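Local coordinates for protein nucleoside hydrolase, putative (Trypanosoma brucei, PDB 3FZ0) that belongs to the nucleoside hydrolase family, folds around a mixed beta sheet flanked by helices, and holds a calcium ion in a four-chain assembly, at residues Asn174-Met177 against Ala178-Phe181; Val206-Glu209 against Val210-Asn213; Phe220-Leu224 against Val225-Ser229; Asn238-Lys241 against Trp242-Phe245. The protein carries 2 engineered substitutions. All blocks are in the same frame, centred on the assembly; numbering follows the deposited sequence.

Contact 1. Residues Asn174-Met177 against Ala178-Phe181; sequences NSNM and AAEF. With BTB (2-[bis-(2-hydroxy-ethyl)-amino]-2-hydroxymethyl-propane-1,3-diol), chain H.
Asn174 reaches across to the backbone of Phe181, and the two ends of its flat amide do different work. OD1 takes the N-H of Phe181 in the carbonyl plane, at 2.9 Å from Phe181 N, while ND2 turns to the bound BTB and donates to its O1 at 3.1 Å. The rotation about CA-CB, with CG lodged between the backbone N and the carbonyl carbon (chi1 58°), brings the end of the side chain over to the returning limb of the loop. Glu180 meets the same hydroxyl from that returning side: its OE2 accepts from BTB O1 at 2.7 Å, so a molecule probably taken up from the crystallisation liquor joins the amide to the carboxylate. Glu180 is also the N-cap of helix 181-185, its carboxylate oxygens accepting from the backbone N-H groups of Asn182 and Ser183. At the bend of the loop Asn176 makes an Asx turn, in which OD1 accepts from Ala178 N at 2.9 Å. The same oxygen takes Ala179 N at 2.7 Å, and the two donors approach from opposite faces of the amide plane, a double grip that fixes the rotation of the group. Asn176 ND2 turns elsewhere, to the carbonyl of Arg314. Closing the turn, Ser175 N donates to Ala179 O at 3.0 Å, whereas Ser175 OG is bonded to His184. Another hydroxyl of BTB, O6, sits over one face of the Phe181 ring, displaced toward its rim and 3.3 Å from Phe181 CG; this side chain lies about 7 Å from the calcium ion.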
loop_
_atom_site.group_PDB
_atom_site.type_symbol
_atom_site.label_atom_id
_atom_site.label_comp_id
_atom_site.label_asym_id
_atom_site.label_seq_id
_atom_site.Cartn_x
_atom_site.Cartn_y
_atom_site.Cartn_z
ATOM N N ASN B 174 -15.893 -10.894 -4.927
ATOM C CA ASN B 174 -16.864 -11.602 -4.091
ATOM C C ASN B 174 -16.262 -11.857 -2.701
ATOM O O ASN B 174 -16.908 -12.401 -1.819
ATOM C CB ASN B 174 -17.350 -12.902 -4.788
ATOM C CG ASN B 174 -16.195 -13.870 -5.125
ATOM O OD1 ASN B 174 -15.144 -13.816 -4.497
ATOM N ND2 ASN B 174 -16.383 -14.729 -6.135
ATOM N N SER B 175 -15.007 -11.457 -2.526
ATOM C CA SER B 175 -14.335 -11.546 -1.235
ATOM C C SER B 175 -14.179 -10.178 -0.540
ATOM O O SER B 175 -14.655 -9.983 0.574
ATOM C CB SER B 175 -12.998 -12.269 -1.377
ATOM O OG SER B 175 -12.360 -12.395 -0.117
ATOM N N ASN B 176 -13.511 -9.237 -1.196
ATOM C CA ASN B 176 -13.715 -7.810 -0.858
ATOM C C ASN B 176 -14.360 -7.124 -2.069
ATOM O O ASN B 176 -14.784 -7.815 -3.006
ATOM C CB ASN B 176 -12.440 -7.105 -0.388
ATOM C CG ASN B 176 -11.332 -7.122 -1.448
ATOM O OD1 ASN B 176 -11.605 -7.062 -2.673
ATOM N ND2 ASN B 176 -10.075 -7.236 -0.988
ATOM N N MET B 177 -14.486 -5.802 -2.050
ATOM C CA MET B 177 -15.176 -5.097 -3.151
ATOM C C MET B 177 -14.561 -5.368 -4.544
ATOM O O MET B 177 -15.265 -5.288 -5.550
ATOM C CB MET B 177 -15.276 -3.586 -2.894
ATOM C CG MET B 177 -16.159 -3.222 -1.709
ATOM S SD MET B 177 -15.922 -1.528 -1.099
ATOM C CE MET B 177 -16.947 -0.657 -2.218
ATOM N N ALA B 178 -13.265 -5.692 -4.600
ATOM C CA ALA B 178 -12.579 -5.775 -5.878
ATOM C C ALA B 178 -12.082 -7.173 -6.233
ATOM O O ALA B 178 -11.904 -7.488 -7.428
ATOM C CB ALA B 178 -11.449 -4.833 -5.895
ATOM N N ALA B 179 -11.852 -8.003 -5.203
ATOM C CA ALA B 179 -11.091 -9.254 -5.385
ATOM C C ALA B 179 -11.947 -10.490 -5.207
ATOM O O ALA B 179 -12.771 -10.551 -4.281
ATOM C CB ALA B 179 -9.858 -9.313 -4.428
ATOM N N GLU B 180 -11.713 -11.470 -6.093
ATOM C CA GLU B 180 -12.299 -12.801 -6.012
ATOM C C GLU B 180 -11.610 -13.614 -4.882
ATOM O O GLU B 180 -10.400 -13.475 -4.631
ATOM C CB GLU B 180 -12.157 -13.465 -7.400
ATOM C CG GLU B 180 -12.647 -14.921 -7.573
ATOM C CD GLU B 180 -11.694 -15.923 -6.989
ATOM O OE1 GLU B 180 -10.471 -15.742 -7.111
ATOM O OE2 GLU B 180 -12.160 -16.890 -6.380
ATOM N N PHE B 181 -12.369 -14.481 -4.219
ATOM C CA PHE B 181 -11.850 -15.345 -3.130
ATOM C C PHE B 181 -10.429 -15.943 -3.269
ATOM O O PHE B 181 -9.583 -15.710 -2.414
ATOM C CB PHE B 181 -12.858 -16.464 -2.794
ATOM C CG PHE B 181 -12.458 -17.305 -1.607
ATOM C CD1 PHE B 181 -12.601 -16.815 -0.310
ATOM C CD2 PHE B 181 -11.922 -18.588 -1.790
ATOM C CE1 PHE B 181 -12.212 -17.585 0.803
ATOM C CE2 PHE B 181 -11.532 -19.377 -0.681
ATOM C CZ PHE B 181 -11.685 -18.875 0.621
HETATM C C1 BTB H . -15.226 -18.680 -6.593
HETATM O O1 BTB H . -14.811 -17.389 -6.159
HETATM C C2 BTB H . -15.686 -19.518 -5.393
HETATM C C3 BTB H . -16.310 -20.807 -5.902
HETATM O O3 BTB H . -15.294 -21.587 -6.468
HETATM C C4 BTB H . -14.392 -19.631 -4.563
HETATM O O4 BTB H . -14.121 -20.915 -4.018
HETATM N N BTB H . -16.778 -18.883 -4.624
HETATM C C5 BTB H . -16.980 -19.222 -3.200
HETATM C C6 BTB H . -16.681 -17.943 -2.405
HETATM O O6 BTB H . -15.617 -18.192 -1.489
HETATM C C7 BTB H . -17.630 -17.905 -5.320
HETATM C C8 BTB H . -18.770 -17.473 -4.406
HETATM O O8 BTB H . -19.664 -18.596 -4.435
#

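Contact 2. Residues Val206-Glu209 against Val210-Asn213; sequences VNWE and VTVN
Val212 sets its CG2 methyl over the face of the Trp208 indole, one helical turn back, in a CH-pi contact 3.6 Å from the centroid of the six-membered ring. The methyl lies over the middle of the indole, 19° off the normal of the six-membered ring, and its nearest ring atom is CE2 of Trp208. A chi1 of 172° turns the indole away from its own N-H and alongside the turn, where this methyl can cover it. Trp208 O, on the backbone, takes two bonds: Val212 N at 2.9 Å, the ordinary helical bond, and Thr211 OG1 at 2.8 Å, whose hydroxyl hydrogen is thereby spent on the backbone. The next shell begins at the N-cap. Asn207 OD1 accepts from Val210 N at 3.2 Å, the donor standing 35° out of the amide plane, and OD1 is gripped again by Ser169 OG while ND2 donates to Ile340 O. Those outside bonds hold the capping amide in place. Glu209 is tied down in a similar way, its carboxylate accepting from the backbone N of Ser169 and of Lys172. Before the cap, Val206 CG1 packs on Thr211 CG2 at 3.7 Å. Further out, Trp208 NE1 bonds Tyr322 OH of the second subunit. Helix 208-212 follows closely on strand 203-206, an inner strand of the large mixed sheet, with Val206 and Thr211 against helix 282-291 and Asn207 against strand 337-343.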
loop_
_atom_site.group_PDB
_atom_site.type_symbol
_atom_site.label_atom_id
_atom_site.label_comp_id
_atom_site.label_asym_id
_atom_site.label_seq_id
_atom_site.Cartn_x
_atom_site.Cartn_y
_atom_site.Cartn_z
ATOM N N VAL B 206 -9.525 -18.228 -15.664
ATOM C CA VAL B 206 -10.959 -18.469 -15.581
ATOM C C VAL B 206 -11.500 -17.701 -14.361
ATOM O O VAL B 206 -11.439 -18.165 -13.202
ATOM C CB VAL B 206 -11.268 -19.956 -15.596
ATOM C CG1 VAL B 206 -12.805 -20.211 -15.616
ATOM C CG2 VAL B 206 -10.545 -20.614 -16.821
ATOM N N ASN B 207 -11.995 -16.499 -14.653
ATOM C CA ASN B 207 -12.343 -15.527 -13.628
ATOM C C ASN B 207 -13.792 -15.663 -13.222
ATOM O O ASN B 207 -14.587 -16.334 -13.898
ATOM C CB ASN B 207 -12.081 -14.098 -14.126
ATOM C CG ASN B 207 -12.667 -13.853 -15.494
ATOM O OD1 ASN B 207 -13.843 -13.525 -15.638
ATOM N ND2 ASN B 207 -11.858 -14.066 -16.524
ATOM N N TRP B 208 -14.132 -14.976 -12.137
ATOM C CA TRP B 208 -15.469 -15.006 -11.564
ATOM C C TRP B 208 -16.597 -14.686 -12.566
ATOM O O TRP B 208 -17.549 -15.480 -12.699
ATOM C CB TRP B 208 -15.517 -14.062 -10.354
ATOM C CG TRP B 208 -16.881 -13.823 -9.756
ATOM C CD1 TRP B 208 -17.538 -12.624 -9.698
ATOM C CD2 TRP B 208 -17.727 -14.777 -9.106
ATOM N NE1 TRP B 208 -18.715 -12.772 -9.058
ATOM C CE2 TRP B 208 -18.875 -14.078 -8.676
ATOM C CE3 TRP B 208 -17.640 -16.158 -8.859
ATOM C CZ2 TRP B 208 -19.968 -14.722 -8.013
ATOM C CZ3 TRP B 208 -18.714 -16.801 -8.180
ATOM C CH2 TRP B 208 -19.859 -16.081 -7.775
ATOM N N GLU B 209 -16.496 -13.559 -13.265
ATOM C CA GLU B 209 -17.588 -13.090 -14.139
ATOM C C GLU B 209 -17.851 -14.034 -15.301
ATOM O O GLU B 209 -18.976 -14.295 -15.638
ATOM C CB GLU B 209 -17.355 -11.665 -14.656
ATOM C CG GLU B 209 -17.320 -10.590 -13.548
ATOM C CD GLU B 209 -15.919 -10.355 -12.958
ATOM O OE1 GLU B 209 -15.076 -11.264 -13.052
ATOM O OE2 GLU B 209 -15.653 -9.259 -12.401
ATOM N N VAL B 210 -16.822 -14.614 -15.883
ATOM C CA VAL B 210 -17.088 -15.567 -16.943
ATOM C C VAL B 210 -17.766 -16.829 -16.404
ATOM O O VAL B 210 -18.550 -17.446 -17.129
ATOM C CB VAL B 210 -15.833 -15.881 -17.800
ATOM C CG1 VAL B 210 -14.878 -16.825 -17.076
ATOM C CG2 VAL B 210 -16.261 -16.448 -19.117
ATOM N N THR B 211 -17.512 -17.197 -15.150
ATOM C CA THR B 211 -18.210 -18.370 -14.580
ATOM C C THR B 211 -19.647 -18.021 -14.203
ATOM O O THR B 211 -20.552 -18.830 -14.398
ATOM C CB THR B 211 -17.435 -19.076 -13.446
ATOM O OG1 THR B 211 -17.437 -18.252 -12.279
ATOM C CG2 THR B 211 -15.964 -19.384 -13.886
ATOM N N VAL B 212 -19.876 -16.803 -13.715
ATOM C CA VAL B 212 -21.236 -16.357 -13.457
ATOM C C VAL B 212 -22.079 -16.410 -14.756
ATOM O O VAL B 212 -23.301 -16.706 -14.727
ATOM C CB VAL B 212 -21.254 -14.928 -12.866
ATOM C CG1 VAL B 212 -22.727 -14.353 -12.791
ATOM C CG2 VAL B 212 -20.588 -14.927 -11.497
ATOM N N ASN B 213 -21.409 -16.116 -15.876
ATOM C CA ASN B 213 -22.020 -16.094 -17.196
ATOM C C ASN B 213 -22.292 -17.470 -17.785
ATOM O O ASN B 213 -22.953 -17.591 -18.816
ATOM C CB ASN B 213 -21.128 -15.339 -18.164
ATOM C CG ASN B 213 -21.837 -15.034 -19.472
ATOM O OD1 ASN B 213 -21.436 -15.502 -20.547
ATOM N ND2 ASN B 213 -22.930 -14.287 -19.376
#

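Contact 3. Residues Phe220-Leu224 against Val225-Ser229; sequences FYDKL and VNRES. Engineered in segment 225-229: Ser229 (natural residue Leu).
A Schellman motif ends helix 218-224 here, with Asn226, at positive phi, as its C-prime residue. Two backbone bonds define it: Arg227 N donates to Asp222 O at 2.9 Å, and Asn226 N to Lys223 O at 3.2 Å, the latter from well above the carbonyl plane. Inside them Val225 N keeps the last regular helical bond, to Tyr221 O. Apolar packing joins the two sides of the bend: Val225 lies over one face of the Tyr221 ring, CG2 toward the rim and CG1 4.1 Å from CZ. Having turned back, the chain sends the Arg227 side chain along the helix end, extended from CG to NE, and its guanidinium stands nearly upright to the Tyr221 ring (planes 80° apart), NH1 lying at the ring edge 3.5 Å from CE2. The charged end is shared among several partners: Glu254 and Glu247 also make salt bridges to Arg227, and Asp222 OD1 makes another to Arg258, a network likely to keep these groups ionised. Within the turn itself, Arg227 NH1 donates to Asp222 OD1 at 3.1 Å, the oxygen lying in the guanidinium plane and being met on its syn side, 34° out of the carboxylate plane.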
loop_
_atom_site.group_PDB
_atom_site.type_symbol
_atom_site.label_atom_id
_atom_site.label_comp_id
_atom_site.label_asym_id
_atom_site.label_seq_id
_atom_site.Cartn_x
_atom_site.Cartn_y
_atom_site.Cartn_z
ATOM N N PHE B 220 -32.263 -27.206 -14.437
ATOM C CA PHE B 220 -31.318 -28.147 -15.014
ATOM C C PHE B 220 -30.804 -29.077 -13.904
ATOM O O PHE B 220 -30.838 -30.313 -14.064
ATOM C CB PHE B 220 -30.158 -27.412 -15.696
ATOM C CG PHE B 220 -29.090 -28.323 -16.227
ATOM C CD1 PHE B 220 -29.188 -28.839 -17.525
ATOM C CD2 PHE B 220 -27.982 -28.664 -15.444
ATOM C CE1 PHE B 220 -28.193 -29.683 -18.029
ATOM C CE2 PHE B 220 -26.978 -29.517 -15.937
ATOM C CZ PHE B 220 -27.070 -30.016 -17.223
ATOM N N TYR B 221 -30.349 -28.476 -12.795
ATOM C CA TYR B 221 -29.898 -29.228 -11.626
ATOM C C TYR B 221 -30.896 -30.315 -11.220
ATOM O O TYR B 221 -30.515 -31.456 -10.978
ATOM C CB TYR B 221 -29.640 -28.300 -10.433
ATOM C CG TYR B 221 -29.212 -29.050 -9.201
ATOM C CD1 TYR B 221 -27.901 -29.545 -9.076
ATOM C CD2 TYR B 221 -30.106 -29.263 -8.144
ATOM C CE1 TYR B 221 -27.502 -30.230 -7.927
ATOM C CE2 TYR B 221 -29.718 -29.937 -7.006
ATOM C CZ TYR B 221 -28.411 -30.417 -6.896
ATOM O OH TYR B 221 -28.002 -31.098 -5.749
ATOM N N ASP B 222 -32.172 -29.951 -11.156
ATOM C CA ASP B 222 -33.198 -30.895 -10.737
ATOM C C ASP B 222 -33.171 -32.130 -11.639
ATOM O O ASP B 222 -33.329 -33.244 -11.147
ATOM C CB ASP B 222 -34.586 -30.241 -10.699
ATOM C CG ASP B 222 -34.793 -29.369 -9.460
ATOM O OD1 ASP B 222 -33.905 -29.346 -8.587
ATOM O OD2 ASP B 222 -35.852 -28.706 -9.346
ATOM N N LYS B 223 -32.959 -31.931 -12.940
ATOM C CA LYS B 223 -32.906 -33.026 -13.902
ATOM C C LYS B 223 -31.599 -33.797 -13.783
ATOM O O LYS B 223 -31.582 -35.015 -13.892
ATOM C CB LYS B 223 -33.081 -32.521 -15.323
ATOM C CG LYS B 223 -34.516 -32.289 -15.725
ATOM C CD LYS B 223 -34.600 -31.346 -16.926
ATOM C CE LYS B 223 -36.041 -31.213 -17.440
ATOM N NZ LYS B 223 -36.152 -30.211 -18.560
ATOM N N LEU B 224 -30.512 -33.083 -13.524
ATOM C CA LEU B 224 -29.209 -33.686 -13.290
ATOM C C LEU B 224 -29.297 -34.804 -12.231
ATOM O O LEU B 224 -28.772 -35.905 -12.436
ATOM C CB LEU B 224 -28.190 -32.592 -12.890
ATOM C CG LEU B 224 -26.687 -32.905 -12.943
ATOM C CD1 LEU B 224 -26.273 -33.137 -14.392
ATOM C CD2 LEU B 224 -25.798 -31.879 -12.235
ATOM N N VAL B 225 -29.996 -34.546 -11.124
ATOM C CA VAL B 225 -29.989 -35.464 -9.979
ATOM C C VAL B 225 -31.218 -36.376 -9.897
ATOM O O VAL B 225 -31.472 -37.002 -8.854
ATOM C CB VAL B 225 -29.783 -34.710 -8.614
ATOM C CG1 VAL B 225 -28.421 -34.164 -8.506
ATOM C CG2 VAL B 225 -30.816 -33.626 -8.387
ATOM N N ASN B 226 -31.963 -36.416 -11.013
ATOM C CA ASN B 226 -33.155 -37.225 -11.227
ATOM C C ASN B 226 -34.351 -36.890 -10.361
ATOM O O ASN B 226 -35.193 -37.731 -10.080
ATOM C CB ASN B 226 -32.836 -38.711 -11.129
ATOM C CG ASN B 226 -32.780 -39.396 -12.484
ATOM O OD1 ASN B 226 -32.530 -38.773 -13.538
ATOM N ND2 ASN B 226 -32.992 -40.702 -12.460
ATOM N N ARG B 227 -34.434 -35.648 -9.929
ATOM C CA ARG B 227 -35.677 -35.225 -9.344
ATOM C C ARG B 227 -36.731 -35.120 -10.427
ATOM O O ARG B 227 -36.500 -34.589 -11.520
ATOM C CB ARG B 227 -35.532 -33.893 -8.630
ATOM C CG ARG B 227 -34.732 -34.015 -7.371
ATOM C CD ARG B 227 -34.256 -32.665 -6.992
ATOM N NE ARG B 227 -33.626 -32.678 -5.702
ATOM C CZ ARG B 227 -33.023 -31.632 -5.175
ATOM N NH1 ARG B 227 -32.968 -30.478 -5.846
ATOM N NH2 ARG B 227 -32.452 -31.755 -3.987
ATOM N N GLU B 228 -37.904 -35.627 -10.130
ATOM C CA GLU B 228 -38.991 -35.367 -11.019
ATOM C C GLU B 228 -40.177 -34.893 -10.222
ATOM O O GLU B 228 -40.185 -34.982 -8.992
ATOM C CB GLU B 228 -39.329 -36.616 -11.834
ATOM C CG GLU B 228 -40.026 -37.682 -11.052
ATOM C CD GLU B 228 -39.706 -39.038 -11.596
ATOM O OE1 GLU B 228 -40.637 -39.897 -11.684
ATOM O OE2 GLU B 228 -38.505 -39.227 -11.929
ATOM N N SER B 229 -41.130 -34.324 -10.943
ATOM C CA SER B 229 -42.549 -34.283 -10.562
ATOM C C SER B 229 -43.222 -33.136 -11.266
ATOM O O SER B 229 -42.782 -31.977 -11.179
ATOM C CB SER B 229 -42.826 -34.251 -9.060
ATOM O OG SER B 229 -44.223 -34.285 -8.841
#

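Contact 4. Residues Asn238-Lys241 against Trp242-Phe245; sequences NQNK and WQEF
Asn240 and Gln243 exchange bonds between side chain and backbone. Asn240 OD1 accepts from Gln243 N at 2.8 Å, and in return Gln243 OE1 accepts from Asn240 N at 2.9 Å, here in the plane of the amide. A chi1 of 69° folds the Asn240 amide back over the first turn of the helix, while Gln243 extends back along the chain from CG, its amide turned 36° from that of Asn240. Their NH2 groups serve other parts of the chain: Asn240 ND2 donates to Val356 O, and Gln243 NE2 to Leu224 O. Backbone bonds of the first turn follow, Glu244 N to Asn240 O at 3.0 Å and Phe245 N to Lys241 O at 3.2 Å.

Packing involves the flat groups. Lys241 runs side by side with Trp242, pointing the same way, and lays its CE over one face of the six-membered ring, toward the rim, in a CH-pi contact 4.0 Å from the centroid. The indole NE1 bonds Tyr358 O, and the ring stacks on that of Tyr60. Gln239 lies across the start of the helix, its OE1 3.9 Å from Glu244 CA, and NE2 donates to Val225 O and Glu247 OE2. Phe245 leads away from this turn, touching Leu56 and Leu59 of helix 46-60 and stacking on Phe96.

The reciprocal pair, an N-cap side chain bonded to the N-H of the third residue on and that residue's side chain bonded to the N-cap N-H, is the capping box that opens helix 241-249.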
loop_
_atom_site.group_PDB
_atom_site.type_symbol
_atom_site.label_atom_id
_atom_site.label_comp_id
_atom_site.label_asym_id
_atom_site.label_seq_id
_atom_site.Cartn_x
_atom_site.Cartn_y
_atom_site.Cartn_z
ATOM N N ASN B 238 -34.941 -42.668 -9.409
ATOM C CA ASN B 238 -34.006 -43.797 -9.616
ATOM C C ASN B 238 -32.566 -43.290 -9.836
ATOM O O ASN B 238 -31.941 -43.484 -10.898
ATOM C CB ASN B 238 -34.553 -44.766 -10.704
ATOM C CG ASN B 238 -33.607 -45.955 -11.036
ATOM O OD1 ASN B 238 -32.757 -46.393 -10.224
ATOM N ND2 ASN B 238 -33.772 -46.485 -12.242
ATOM N N GLN B 239 -32.066 -42.624 -8.795
ATOM C CA GLN B 239 -30.753 -42.061 -8.791
ATOM C C GLN B 239 -29.651 -43.075 -8.888
ATOM O O GLN B 239 -29.644 -44.071 -8.157
ATOM C CB GLN B 239 -30.542 -41.265 -7.533
ATOM C CG GLN B 239 -31.279 -39.974 -7.536
ATOM C CD GLN B 239 -31.019 -39.198 -6.296
ATOM O OE1 GLN B 239 -31.079 -39.740 -5.200
ATOM N NE2 GLN B 239 -30.711 -37.912 -6.451
ATOM N N ASN B 240 -28.695 -42.807 -9.781
ATOM C CA ASN B 240 -27.443 -43.527 -9.741
ATOM C C ASN B 240 -26.568 -42.954 -8.587
ATOM O O ASN B 240 -26.959 -41.975 -7.943
ATOM C CB ASN B 240 -26.751 -43.563 -11.123
ATOM C CG ASN B 240 -26.214 -42.208 -11.579
ATOM O OD1 ASN B 240 -25.708 -41.418 -10.769
ATOM N ND2 ASN B 240 -26.260 -41.958 -12.900
ATOM N N LYS B 241 -25.404 -43.561 -8.329
ATOM C CA LYS B 241 -24.619 -43.213 -7.161
ATOM C C LYS B 241 -23.970 -41.850 -7.362
ATOM O O LYS B 241 -23.637 -41.188 -6.369
ATOM C CB LYS B 241 -23.608 -44.316 -6.798
ATOM C CG LYS B 241 -22.665 -44.673 -7.924
ATOM C CD LYS B 241 -21.769 -45.837 -7.590
ATOM C CE LYS B 241 -20.337 -45.586 -8.042
ATOM N NZ LYS B 241 -19.485 -46.757 -7.710
ATOM N N TRP B 242 -23.794 -41.446 -8.635
ATOM C CA TRP B 242 -23.316 -40.096 -9.000
ATOM C C TRP B 242 -24.365 -39.019 -8.686
ATOM O O TRP B 242 -24.058 -37.999 -8.109
ATOM C CB TRP B 242 -22.915 -39.970 -10.498
ATOM C CG TRP B 242 -22.145 -41.114 -11.163
ATOM C CD1 TRP B 242 -22.481 -41.729 -12.332
ATOM C CD2 TRP B 242 -20.917 -41.742 -10.730
ATOM N NE1 TRP B 242 -21.565 -42.699 -12.649
ATOM C CE2 TRP B 242 -20.595 -42.731 -11.689
ATOM C CE3 TRP B 242 -20.077 -41.580 -9.620
ATOM C CZ2 TRP B 242 -19.458 -43.557 -11.585
ATOM C CZ3 TRP B 242 -18.950 -42.412 -9.505
ATOM C CH2 TRP B 242 -18.661 -43.398 -10.493
ATOM N N GLN B 243 -25.606 -39.226 -9.081
ATOM C CA GLN B 243 -26.655 -38.244 -8.786
ATOM C C GLN B 243 -26.916 -38.133 -7.287
ATOM O O GLN B 243 -27.029 -37.034 -6.758
ATOM C CB GLN B 243 -27.934 -38.576 -9.537
ATOM C CG GLN B 243 -27.768 -38.673 -11.053
ATOM C CD GLN B 243 -28.965 -39.343 -11.693
ATOM O OE1 GLN B 243 -29.337 -40.427 -11.277
ATOM N NE2 GLN B 243 -29.590 -38.698 -12.676
ATOM N N GLU B 244 -26.970 -39.273 -6.606
ATOM C CA GLU B 244 -27.190 -39.286 -5.149
ATOM C C GLU B 244 -26.127 -38.449 -4.421
ATOM O O GLU B 244 -26.452 -37.592 -3.594
ATOM C CB GLU B 244 -27.212 -40.709 -4.602
ATOM C CG GLU B 244 -27.179 -40.754 -3.092
ATOM C CD GLU B 244 -27.273 -42.151 -2.555
ATOM O OE1 GLU B 244 -26.918 -42.318 -1.372
ATOM O OE2 GLU B 244 -27.701 -43.081 -3.293
ATOM N N PHE B 245 -24.873 -38.688 -4.785
ATOM C CA PHE B 245 -23.747 -37.969 -4.229
ATOM C C PHE B 245 -23.836 -36.463 -4.515
ATOM O O PHE B 245 -23.628 -35.666 -3.610
ATOM C CB PHE B 245 -22.421 -38.579 -4.737
ATOM C CG PHE B 245 -21.180 -37.859 -4.257
ATOM C CD1 PHE B 245 -20.514 -38.281 -3.120
ATOM C CD2 PHE B 245 -20.655 -36.786 -4.970
ATOM C CE1 PHE B 245 -19.347 -37.630 -2.687
ATOM C CE2 PHE B 245 -19.488 -36.126 -4.544
ATOM C CZ PHE B 245 -18.838 -36.544 -3.417
#

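How the contacts relate
Three of the four contacts concern helix starts, and contact 3 a helix end. All are partly buried. Contacts 1 and 2 lie nearer the centre of the chain, about 17 and 12 Å from it to their own centres, and meet where Asn174 ND2 packs on Trp208 CD2 at 3.3 Å; both border the bound BTB and touch the second subunit. Contacts 3 and 4 are peripheral, about 25 and 23 Å out, and no other chain of the assembly touches them. These two touch directly, Gln239 and Gln243 reaching the last carbonyls of helix 218-224 and its exit. Side-chain capping is common to contacts 1, 2 and 4, whereas contact 3 alone has a salt bridge across its segments.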